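Local coordinates for protein HIAXHD3 (Humicola insolens, PDB 3ZXK) that removes arabinofuranose side chains, probably from arabinoxylan, as a family 43 exo-acting arabinofuranosidase whose active site has been a target for engineering in endo-xylanase activity, at residues Ser93-Tyr98 with Gly115-Asn120; His332-His337 with Gly507-Val512; Val512-Thr517 with Gly522-Lys527. One frame throughout, in Å; residues are numbered along the deposited sequence. Where two conformers were deposited one is given.

Interaction 1 (Ser93-Tyr98 with Gly115-Asn120); sequences SNDRFY and GNALAN
The carboxylate of Asp95 carries this contact, reaching over to the backbone N-H groups of Asn116 and Ala117 at the start of a short 3-10 segment. The shorter hydrogen bond runs from Asn116 N to Asp95 OD2, 2.6 Å long with an N-H...O angle of 148°; it meets the oxygen on its syn side, though well out of the carboxylate plane. The second, from Ala117 N to Asp95 OD1 at 3.3 Å, is weak. With CG anti to its own backbone nitrogen (chi1 180°), the Asp95 side chain stretches toward the 115-120 turn. Tyr90 OH also hydrogen-bonds to OD1 and to Leu118 N, so it bridges the acid and the turn.

Asp95 sits in the hairpin linking strand 87-91 to strand 96-103, where it and Arg96 together face Arg91 in a G1 beta bulge. This sheet is one of the four-stranded antiparallel blades of the family 43 five-bladed beta-propeller, and residues 115-120 lie in the loop leading to one of its two outermost strands, 132-137.

Other hydrogen bonds stay inside the segments. Asn94 ND2 meets Tyr98 OH at 2.9 Å, nearly in its amide plane. Asn120 ND2 and Ala119 N both bond to Asn116 O, from opposite faces of that carbonyl.

Apolar contact is slight: Leu118 CD2 lies 4.4 Å from Asp95 CB.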
loop_
_atom_site.group_PDB
_atom_site.type_symbol
_atom_site.label_atom_id
_atom_site.label_comp_id
_atom_site.label_asym_id
_atom_site.label_seq_id
_atom_site.Cartn_x
_atom_site.Cartn_y
_atom_site.Cartn_z
ATOM N N SER A 93 18.202 -16.455 12.989
ATOM C CA SER A 93 18.387 -17.632 13.862
ATOM C C SER A 93 17.330 -18.718 13.659
ATOM O O SER A 93 17.634 -19.905 13.800
ATOM C CB SER A 93 18.456 -17.226 15.324
ATOM O OG SER A 93 17.228 -16.659 15.720
ATOM N N ASN A 94 16.108 -18.316 13.304
ATOM C CA ASN A 94 15.089 -19.318 13.005
ATOM C C ASN A 94 14.479 -19.173 11.614
ATOM O O ASN A 94 13.414 -19.725 11.361
ATOM C CB ASN A 94 13.991 -19.342 14.090
ATOM C CG ASN A 94 13.247 -18.032 14.169
ATOM O OD1 ASN A 94 13.614 -17.060 13.509
ATOM N ND2 ASN A 94 12.183 -18.012 14.937
ATOM N N ASP A 95 15.177 -18.486 10.696
ATOM C CA ASP A 95 14.700 -18.314 9.312
ATOM C C ASP A 95 13.209 -17.923 9.229
ATOM O O ASP A 95 12.415 -18.558 8.522
ATOM C CB ASP A 95 14.974 -19.616 8.515
ATOM C CG ASP A 95 14.504 -19.544 7.054
ATOM O OD1 ASP A 95 14.574 -18.474 6.396
ATOM O OD2 ASP A 95 14.044 -20.582 6.550
ATOM N N ARG A 96 12.850 -16.869 9.947
ATOM C CA ARG A 96 11.468 -16.446 10.080
ATOM C C ARG A 96 11.337 -14.934 9.938
ATOM O O ARG A 96 12.110 -14.163 10.549
ATOM C CB ARG A 96 10.922 -16.915 11.439
ATOM C CG ARG A 96 9.472 -16.549 11.714
ATOM C CD ARG A 96 8.913 -17.361 12.877
ATOM N NE ARG A 96 8.984 -18.795 12.599
ATOM C CZ ARG A 96 8.055 -19.509 11.969
ATOM N NH1 ARG A 96 6.915 -18.946 11.556
ATOM N NH2 ARG A 96 8.257 -20.804 11.776
ATOM N N PHE A 97 10.359 -14.505 9.150
ATOM C CA PHE A 97 9.994 -13.077 9.089
ATOM C C PHE A 97 8.963 -12.724 10.163
ATOM O O PHE A 97 8.007 -13.486 10.382
ATOM C CB PHE A 97 9.396 -12.742 7.723
ATOM C CG PHE A 97 10.391 -12.736 6.580
ATOM C CD1 PHE A 97 10.681 -13.922 5.893
ATOM C CD2 PHE A 97 10.980 -11.546 6.137
ATOM C CE1 PHE A 97 11.575 -13.918 4.819
ATOM C CE2 PHE A 97 11.886 -11.546 5.064
ATOM C CZ PHE A 97 12.174 -12.729 4.407
ATOM N N TYR A 98 9.181 -11.597 10.837
ATOM C CA TYR A 98 8.274 -11.111 11.870
ATOM C C TYR A 98 7.677 -9.758 11.469
ATOM O O TYR A 98 8.407 -8.757 11.332
ATOM C CB TYR A 98 8.975 -10.910 13.213
ATOM C CG TYR A 98 9.451 -12.162 13.920
ATOM C CD1 TYR A 98 10.469 -12.964 13.377
ATOM C CD2 TYR A 98 8.909 -12.537 15.147
ATOM C CE1 TYR A 98 10.912 -14.114 14.024
ATOM C CE2 TYR A 98 9.368 -13.681 15.810
ATOM C CZ TYR A 98 10.356 -14.483 15.235
ATOM O OH TYR A 98 10.817 -15.588 15.908
ATOM N N GLY A 115 12.064 -19.908 3.871
ATOM C CA GLY A 115 12.548 -20.841 2.853
ATOM C C GLY A 115 14.065 -20.951 2.838
ATOM O O GLY A 115 14.667 -21.231 1.784
ATOM N N ASN A 116 14.693 -20.753 4.002
ATOM C CA ASN A 116 16.169 -20.807 4.123
ATOM C C ASN A 116 16.840 -19.631 3.399
ATOM O O ASN A 116 17.909 -19.771 2.795
ATOM C CB ASN A 116 16.725 -22.178 3.647
ATOM C CG ASN A 116 18.100 -22.505 4.217
ATOM O OD1 ASN A 116 18.468 -22.036 5.280
ATOM N ND2 ASN A 116 18.859 -23.329 3.499
ATOM N N ALA A 117 16.210 -18.464 3.487
ATOM C CA ALA A 117 16.727 -17.272 2.819
ATOM C C ALA A 117 18.171 -16.917 3.209
ATOM O O ALA A 117 18.949 -16.545 2.346
ATOM C CB ALA A 117 15.808 -16.098 3.078
ATOM N N LEU A 118 18.519 -17.046 4.497
ATOM C CA LEU A 118 19.852 -16.638 4.993
ATOM C C LEU A 118 20.958 -17.386 4.282
ATOM O O LEU A 118 22.100 -16.907 4.241
ATOM C CB LEU A 118 20.002 -16.853 6.508
ATOM C CG LEU A 118 20.241 -18.266 7.067
ATOM C CD1 LEU A 118 20.670 -18.191 8.533
ATOM C CD2 LEU A 118 19.009 -19.168 6.869
ATOM N N ALA A 119 20.606 -18.542 3.721
ATOM C CA ALA A 119 21.559 -19.441 3.059
ATOM C C ALA A 119 21.529 -19.353 1.532
ATOM O O ALA A 119 22.340 -19.984 0.853
ATOM C CB ALA A 119 21.311 -20.884 3.498
ATOM N N ASN A 120 20.581 -18.591 0.997
ATOM C CA ASN A 120 20.382 -18.492 -0.452
ATOM C C ASN A 120 20.408 -17.029 -0.875
ATOM O O ASN A 120 19.584 -16.596 -1.687
ATOM C CB ASN A 120 19.056 -19.124 -0.869
ATOM C CG ASN A 120 19.047 -20.629 -0.704
ATOM O OD1 ASN A 120 19.592 -21.342 -1.536
ATOM N ND2 ASN A 120 18.429 -21.118 0.365
#

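Interaction 2 (His332-His337 with Gly507-Val512); sequences HWEWNH and GYRFGV
Glu334 and Arg509 meet because both side chains leave the backbone with CG anti to the carbonyl carbon (chi1 -66° and -68°) and then run out extended, the arginine from CG to NE and the glutamate beyond CG. They cross at about a right angle, and the end of the guanidinium comes up against a single carboxylate oxygen.

The result is a salt bridge in which two nitrogens hold one atom. Arg509 NH1 and Arg509 NH2 each donate to Glu334 OE1, both at 2.9 Å. OE1 lies almost exactly in the guanidinium plane, where both N-H groups can reach it. Seen from the glutamate the approach is less regular: both nitrogens come from the same face, NH2 tilted on the syn side and NH1 from above the carboxylate plane, and the two planes stand 42° apart. Glu334 CB also lies at the guanidinium edge, 3.8 Å from NH1.

These charged groups are buried, and both have further partners. Glu334 OE2 takes a hydrogen bond from His58 NE2 and forms a salt bridge with Arg375, while Arg509 NH1 also bonds to Thr373 OG1. Two arginines around one acid would probably favour its ionised form.

Strands 334-336 and 509-516 are not neighbours: strand 372-375 runs between them, antiparallel to both, and the salt bridge spans it. They belong to one sheet of the C-terminal concanavalin A-like beta-sandwich. Strand 38-39, from the family 43 part of the chain, adds to this sheet beside 334-336, and His58 ends strand 54-58 of that same part, placing the buried charge network where the two parts of the enzyme meet.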
loop_
_atom_site.group_PDB
_atom_site.type_symbol
_atom_site.label_atom_id
_atom_site.label_comp_id
_atom_site.label_asym_id
_atom_site.label_seq_id
_atom_site.Cartn_x
_atom_site.Cartn_y
_atom_site.Cartn_z
ATOM N N HIS A 332 -0.659 -7.776 -6.741
ATOM C CA HIS A 332 -1.143 -6.396 -6.943
ATOM C C HIS A 332 -2.547 -6.134 -6.417
ATOM O O HIS A 332 -2.928 -4.975 -6.200
ATOM C CB HIS A 332 -1.102 -6.023 -8.424
ATOM C CG HIS A 332 0.266 -6.082 -9.016
ATOM N ND1 HIS A 332 1.177 -5.102 -8.847
ATOM C CD2 HIS A 332 0.887 -7.073 -9.762
ATOM C CE1 HIS A 332 2.319 -5.453 -9.438
ATOM N NE2 HIS A 332 2.146 -6.665 -9.996
ATOM N N TRP A 333 -3.337 -7.179 -6.192
ATOM C CA TRP A 333 -4.747 -6.990 -5.832
ATOM C C TRP A 333 -4.983 -7.024 -4.362
ATOM O O TRP A 333 -4.384 -7.844 -3.631
ATOM C CB TRP A 333 -5.587 -8.080 -6.450
ATOM C CG TRP A 333 -5.589 -8.077 -7.946
ATOM C CD1 TRP A 333 -4.947 -8.973 -8.803
ATOM C CD2 TRP A 333 -6.337 -7.176 -8.811
ATOM N NE1 TRP A 333 -5.232 -8.669 -10.123
ATOM C CE2 TRP A 333 -6.055 -7.584 -10.184
ATOM C CE3 TRP A 333 -7.163 -6.086 -8.592
ATOM C CZ2 TRP A 333 -6.622 -6.929 -11.282
ATOM C CZ3 TRP A 333 -7.730 -5.436 -9.696
ATOM C CH2 TRP A 333 -7.458 -5.852 -11.014
ATOM N N GLU A 334 -5.872 -6.129 -3.924
ATOM C CA GLU A 334 -6.344 -6.110 -2.538
ATOM C C GLU A 334 -7.802 -5.732 -2.503
ATOM O O GLU A 334 -8.239 -4.802 -3.206
ATOM C CB GLU A 334 -5.561 -5.085 -1.689
ATOM C CG GLU A 334 -4.070 -5.394 -1.470
ATOM C CD GLU A 334 -3.206 -4.210 -1.076
ATOM O OE1 GLU A 334 -3.712 -3.090 -0.798
ATOM O OE2 GLU A 334 -1.967 -4.395 -1.026
ATOM N N TRP A 335 -8.568 -6.436 -1.689
ATOM C CA TRP A 335 -9.976 -6.122 -1.531
ATOM C C TRP A 335 -10.171 -4.920 -0.638
ATOM O O TRP A 335 -9.328 -4.657 0.212
ATOM C CB TRP A 335 -10.672 -7.286 -0.866
ATOM C CG TRP A 335 -10.609 -8.595 -1.588
ATOM C CD1 TRP A 335 -9.766 -9.666 -1.329
ATOM C CD2 TRP A 335 -11.508 -9.038 -2.649
ATOM N NE1 TRP A 335 -10.045 -10.713 -2.184
ATOM C CE2 TRP A 335 -11.078 -10.392 -3.002
ATOM C CE3 TRP A 335 -12.558 -8.442 -3.365
ATOM C CZ2 TRP A 335 -11.720 -11.129 -3.983
ATOM C CZ3 TRP A 335 -13.193 -9.191 -4.361
ATOM C CH2 TRP A 335 -12.779 -10.512 -4.659
ATOM N N ASN A 336 -11.274 -4.186 -0.820
ATOM C CA ASN A 336 -11.703 -3.165 0.140
ATOM C C ASN A 336 -12.376 -3.882 1.329
ATOM O O ASN A 336 -13.466 -4.412 1.183
ATOM C CB ASN A 336 -12.673 -2.194 -0.540
ATOM C CG ASN A 336 -13.365 -1.295 0.461
ATOM O OD1 ASN A 336 -12.775 -0.947 1.482
ATOM N ND2 ASN A 336 -14.612 -0.943 0.198
ATOM N N HIS A 337 -11.701 -3.934 2.485
ATOM C CA HIS A 337 -12.085 -4.799 3.639
ATOM C C HIS A 337 -11.945 -6.285 3.290
ATOM O O HIS A 337 -11.712 -6.621 2.134
ATOM C CB HIS A 337 -13.488 -4.461 4.196
ATOM C CG HIS A 337 -13.609 -3.075 4.834
ATOM N ND1 HIS A 337 -13.463 -1.924 4.150
ATOM C CD2 HIS A 337 -13.940 -2.714 6.140
ATOM C CE1 HIS A 337 -13.658 -0.876 4.979
ATOM N NE2 HIS A 337 -13.985 -1.355 6.184
ATOM N N GLY A 507 -3.933 6.345 -1.514
ATOM C CA GLY A 507 -4.170 7.035 -2.773
ATOM C C GLY A 507 -5.364 6.499 -3.536
ATOM O O GLY A 507 -6.010 5.525 -3.119
ATOM N N TYR A 508 -5.686 7.175 -4.641
ATOM C CA TYR A 508 -6.703 6.672 -5.536
ATOM C C TYR A 508 -6.332 5.316 -6.085
ATOM O O TYR A 508 -5.152 5.083 -6.455
ATOM C CB TYR A 508 -6.905 7.626 -6.708
ATOM C CG TYR A 508 -7.950 8.676 -6.414
ATOM C CD1 TYR A 508 -9.309 8.404 -6.590
ATOM C CD2 TYR A 508 -7.592 9.929 -5.924
ATOM C CE1 TYR A 508 -10.274 9.371 -6.340
ATOM C CE2 TYR A 508 -8.563 10.914 -5.643
ATOM C CZ TYR A 508 -9.917 10.616 -5.841
ATOM O OH TYR A 508 -10.895 11.542 -5.602
ATOM N N ARG A 509 -7.333 4.446 -6.201
ATOM C CA ARG A 509 -7.108 3.103 -6.782
ATOM C C ARG A 509 -8.035 2.824 -7.959
ATOM O O ARG A 509 -9.068 3.490 -8.126
ATOM C CB ARG A 509 -7.303 2.007 -5.710
ATOM C CG ARG A 509 -6.222 2.067 -4.660
ATOM C CD ARG A 509 -6.349 0.899 -3.732
ATOM N NE ARG A 509 -5.171 0.838 -2.873
ATOM C CZ ARG A 509 -4.758 -0.264 -2.250
ATOM N NH1 ARG A 509 -5.438 -1.404 -2.398
ATOM N NH2 ARG A 509 -3.683 -0.232 -1.497
ATOM N N PHE A 510 -7.645 1.830 -8.763
ATOM C CA PHE A 510 -8.531 1.211 -9.754
ATOM C C PHE A 510 -9.249 0.041 -9.068
ATOM O O PHE A 510 -8.636 -0.706 -8.293
ATOM C CB PHE A 510 -7.757 0.599 -10.939
ATOM C CG PHE A 510 -7.069 1.592 -11.841
ATOM C CD1 PHE A 510 -7.727 2.719 -12.347
ATOM C CD2 PHE A 510 -5.782 1.328 -12.264
ATOM C CE1 PHE A 510 -7.071 3.585 -13.221
ATOM C CE2 PHE A 510 -5.116 2.187 -13.139
ATOM C CZ PHE A 510 -5.766 3.316 -13.609
ATOM N N GLY A 511 -10.536 -0.120 -9.324
ATOM C CA GLY A 511 -11.243 -1.247 -8.759
ATOM C C GLY A 511 -12.372 -1.767 -9.600
ATOM O O GLY A 511 -12.837 -1.106 -10.524
ATOM N N VAL A 512 -12.802 -2.983 -9.269
ATOM C CA VAL A 512 -13.975 -3.590 -9.889
ATOM C C VAL A 512 -14.928 -4.000 -8.765
ATOM O O VAL A 512 -14.488 -4.505 -7.721
ATOM C CB VAL A 512 -13.607 -4.768 -10.825
ATOM C CG1 VAL A 512 -12.738 -5.824 -10.150
ATOM C CG2 VAL A 512 -14.869 -5.348 -11.464
#

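Interaction 3 (Val512-Thr517 with Gly522-Lys527); sequences VFNFST and GEVKVK
Apolar packing joins Val512 to Val526, whose side chains reach toward each other tip to tip, CG2 to CG2 at 4.1 Å. The methyl of Val512 gets there by standing anti to its own backbone nitrogen, while that of Val526 is anti to the carbonyl carbon.

A mixed contact lies next to it. Asn514 and Val524 come from opposite directions, and the asparagine amide rests against both valine methyls, with ND2 3.9 Å from CG1 and 3.9 Å from CG2 of Val524. The same nitrogen approaches Glu523 CA at 3.8 Å.

No hydrogen bond crosses between the two segments. The buried amide instead uses ND2 to donate to Leu356 O, on strand 354-357. A leucine in place of Asn514 would probably leave Leu356 O without this donor in the buried interior.

The two strands run antiparallel at 172°, but their axes stay 8.0 Å apart because they belong to different sheets: 509-516 to the eight-stranded one, 523-533 to the seven-stranded one. The contact is thus face-to-face packing inside the beta-sandwich, with Leu356 and Phe385 of strands 354-357 and 380-388, which flank 523-533, lying against Val512.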
loop_
_atom_site.group_PDB
_atom_site.type_symbol
_atom_site.label_atom_id
_atom_site.label_comp_id
_atom_site.label_asym_id
_atom_site.label_seq_id
_atom_site.Cartn_x
_atom_site.Cartn_y
_atom_site.Cartn_z
ATOM N N VAL A 512 -12.802 -2.983 -9.269
ATOM C CA VAL A 512 -13.975 -3.590 -9.889
ATOM C C VAL A 512 -14.928 -4.000 -8.765
ATOM O O VAL A 512 -14.488 -4.505 -7.721
ATOM C CB VAL A 512 -13.607 -4.768 -10.825
ATOM C CG1 VAL A 512 -12.738 -5.824 -10.150
ATOM C CG2 VAL A 512 -14.869 -5.348 -11.464
ATOM N N PHE A 513 -16.212 -3.720 -8.955
ATOM C CA PHE A 513 -17.234 -3.978 -7.930
ATOM C C PHE A 513 -18.442 -4.669 -8.535
ATOM O O PHE A 513 -18.664 -4.629 -9.750
ATOM C CB PHE A 513 -17.668 -2.668 -7.268
ATOM C CG PHE A 513 -18.407 -1.713 -8.200
ATOM C CD1 PHE A 513 -17.694 -0.810 -8.998
ATOM C CD2 PHE A 513 -19.801 -1.743 -8.306
ATOM C CE1 PHE A 513 -18.363 0.058 -9.851
ATOM C CE2 PHE A 513 -20.467 -0.860 -9.136
ATOM C CZ PHE A 513 -19.744 0.016 -9.931
ATOM N N ASN A 514 -19.241 -5.256 -7.668
ATOM C CA ASN A 514 -20.501 -5.853 -8.064
ATOM C C ASN A 514 -21.351 -5.981 -6.797
ATOM O O ASN A 514 -20.964 -6.654 -5.852
ATOM C CB ASN A 514 -20.279 -7.214 -8.717
ATOM C CG ASN A 514 -21.571 -7.796 -9.243
ATOM O OD1 ASN A 514 -22.507 -7.047 -9.540
ATOM N ND2 ASN A 514 -21.625 -9.113 -9.365
ATOM N N PHE A 515 -22.479 -5.267 -6.760
ATOM C CA PHE A 515 -23.411 -5.369 -5.631
ATOM C C PHE A 515 -24.841 -5.280 -6.128
ATOM O O PHE A 515 -25.076 -5.038 -7.326
ATOM C CB PHE A 515 -23.118 -4.323 -4.532
ATOM C CG PHE A 515 -23.301 -2.892 -4.956
ATOM C CD1 PHE A 515 -22.250 -2.182 -5.542
ATOM C CD2 PHE A 515 -24.506 -2.240 -4.755
ATOM C CE1 PHE A 515 -22.412 -0.860 -5.940
ATOM C CE2 PHE A 515 -24.681 -0.916 -5.156
ATOM C CZ PHE A 515 -23.634 -0.212 -5.732
ATOM N N SER A 516 -25.798 -5.490 -5.224
ATOM C CA SER A 516 -27.187 -5.347 -5.644
ATOM C C SER A 516 -27.988 -4.429 -4.776
ATOM O O SER A 516 -27.727 -4.238 -3.595
ATOM C CB SER A 516 -27.918 -6.683 -5.776
ATOM O OG SER A 516 -29.225 -6.487 -6.333
ATOM N N THR A 517 -28.943 -3.780 -5.426
ATOM C CA THR A 517 -29.854 -2.908 -4.700
ATOM C C THR A 517 -31.123 -3.656 -4.257
ATOM O O THR A 517 -31.874 -3.140 -3.452
ATOM C CB THR A 517 -30.224 -1.675 -5.525
ATOM O OG1 THR A 517 -30.875 -2.101 -6.725
ATOM C CG2 THR A 517 -28.948 -0.884 -5.888
ATOM N N GLY A 522 -27.034 -12.570 -8.348
ATOM C CA GLY A 522 -26.337 -12.137 -9.570
ATOM C C GLY A 522 -24.844 -12.338 -9.519
ATOM O O GLY A 522 -24.250 -12.514 -8.436
ATOM N N GLU A 523 -24.228 -12.361 -10.694
ATOM C CA GLU A 523 -22.765 -12.443 -10.783
ATOM C C GLU A 523 -22.251 -11.891 -12.093
ATOM O O GLU A 523 -22.962 -11.845 -13.119
ATOM C CB GLU A 523 -22.267 -13.887 -10.579
ATOM C CG GLU A 523 -22.550 -14.823 -11.728
ATOM C CD GLU A 523 -22.154 -16.255 -11.385
ATOM O OE1 GLU A 523 -22.603 -16.785 -10.351
ATOM O OE2 GLU A 523 -21.390 -16.873 -12.139
ATOM N N VAL A 524 -21.000 -11.461 -12.043
ATOM C CA VAL A 524 -20.274 -11.100 -13.219
ATOM C C VAL A 524 -18.971 -11.871 -13.253
ATOM O O VAL A 524 -18.503 -12.374 -12.229
ATOM C CB VAL A 524 -20.027 -9.567 -13.304
ATOM C CG1 VAL A 524 -21.345 -8.789 -13.228
ATOM C CG2 VAL A 524 -19.044 -9.106 -12.254
ATOM N N LYS A 525 -18.360 -11.929 -14.438
ATOM C CA LYS A 525 -17.063 -12.541 -14.576
ATOM C C LYS A 525 -16.095 -11.453 -15.025
ATOM O O LYS A 525 -16.335 -10.785 -16.049
ATOM C CB LYS A 525 -17.106 -13.676 -15.624
ATOM C CG LYS A 525 -15.743 -14.371 -15.838
ATOM C CD LYS A 525 -15.837 -15.653 -16.663
ATOM C CE LYS A 525 -16.277 -15.413 -18.091
ATOM N NZ LYS A 525 -16.305 -16.700 -18.836
ATOM N N VAL A 526 -15.014 -11.290 -14.282
ATOM C CA VAL A 526 -13.947 -10.398 -14.693
ATOM C C VAL A 526 -12.952 -11.225 -15.481
ATOM O O VAL A 526 -12.299 -12.119 -14.934
ATOM C CB VAL A 526 -13.279 -9.721 -13.483
ATOM C CG1 VAL A 526 -12.448 -8.558 -13.959
ATOM C CG2 VAL A 526 -14.343 -9.231 -12.505
ATOM N N LYS A 527 -12.870 -10.977 -16.780
ATOM C CA LYS A 527 -11.995 -11.766 -17.625
ATOM C C LYS A 527 -10.569 -11.284 -17.569
ATOM O O LYS A 527 -9.646 -12.080 -17.680
ATOM C CB LYS A 527 -12.450 -11.754 -19.076
ATOM C CG LYS A 527 -13.866 -12.271 -19.293
ATOM C CD LYS A 527 -14.077 -12.370 -20.791
ATOM C CE LYS A 527 -15.516 -12.140 -21.166
ATOM N NZ LYS A 527 -15.583 -11.990 -22.644
#

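The three contacts follow one another along the chain, interaction 1 in the family 43 catalytic part and interactions 2 and 3 in the concanavalin A-like part. Interaction 1 stands alone on the surface of a propeller blade, its centre about 31 Å from that of interaction 2 and about 41 Å from that of interaction 3. The other two have centres about 15 Å apart and share Val512 on strand 509-516. One end of that strand reaches across its own sheet toward the catalytic part; the other packs on the opposing sheet. A single strand therefore connects the interface between the two parts with the interior of the sandwich, while the blade contact is local.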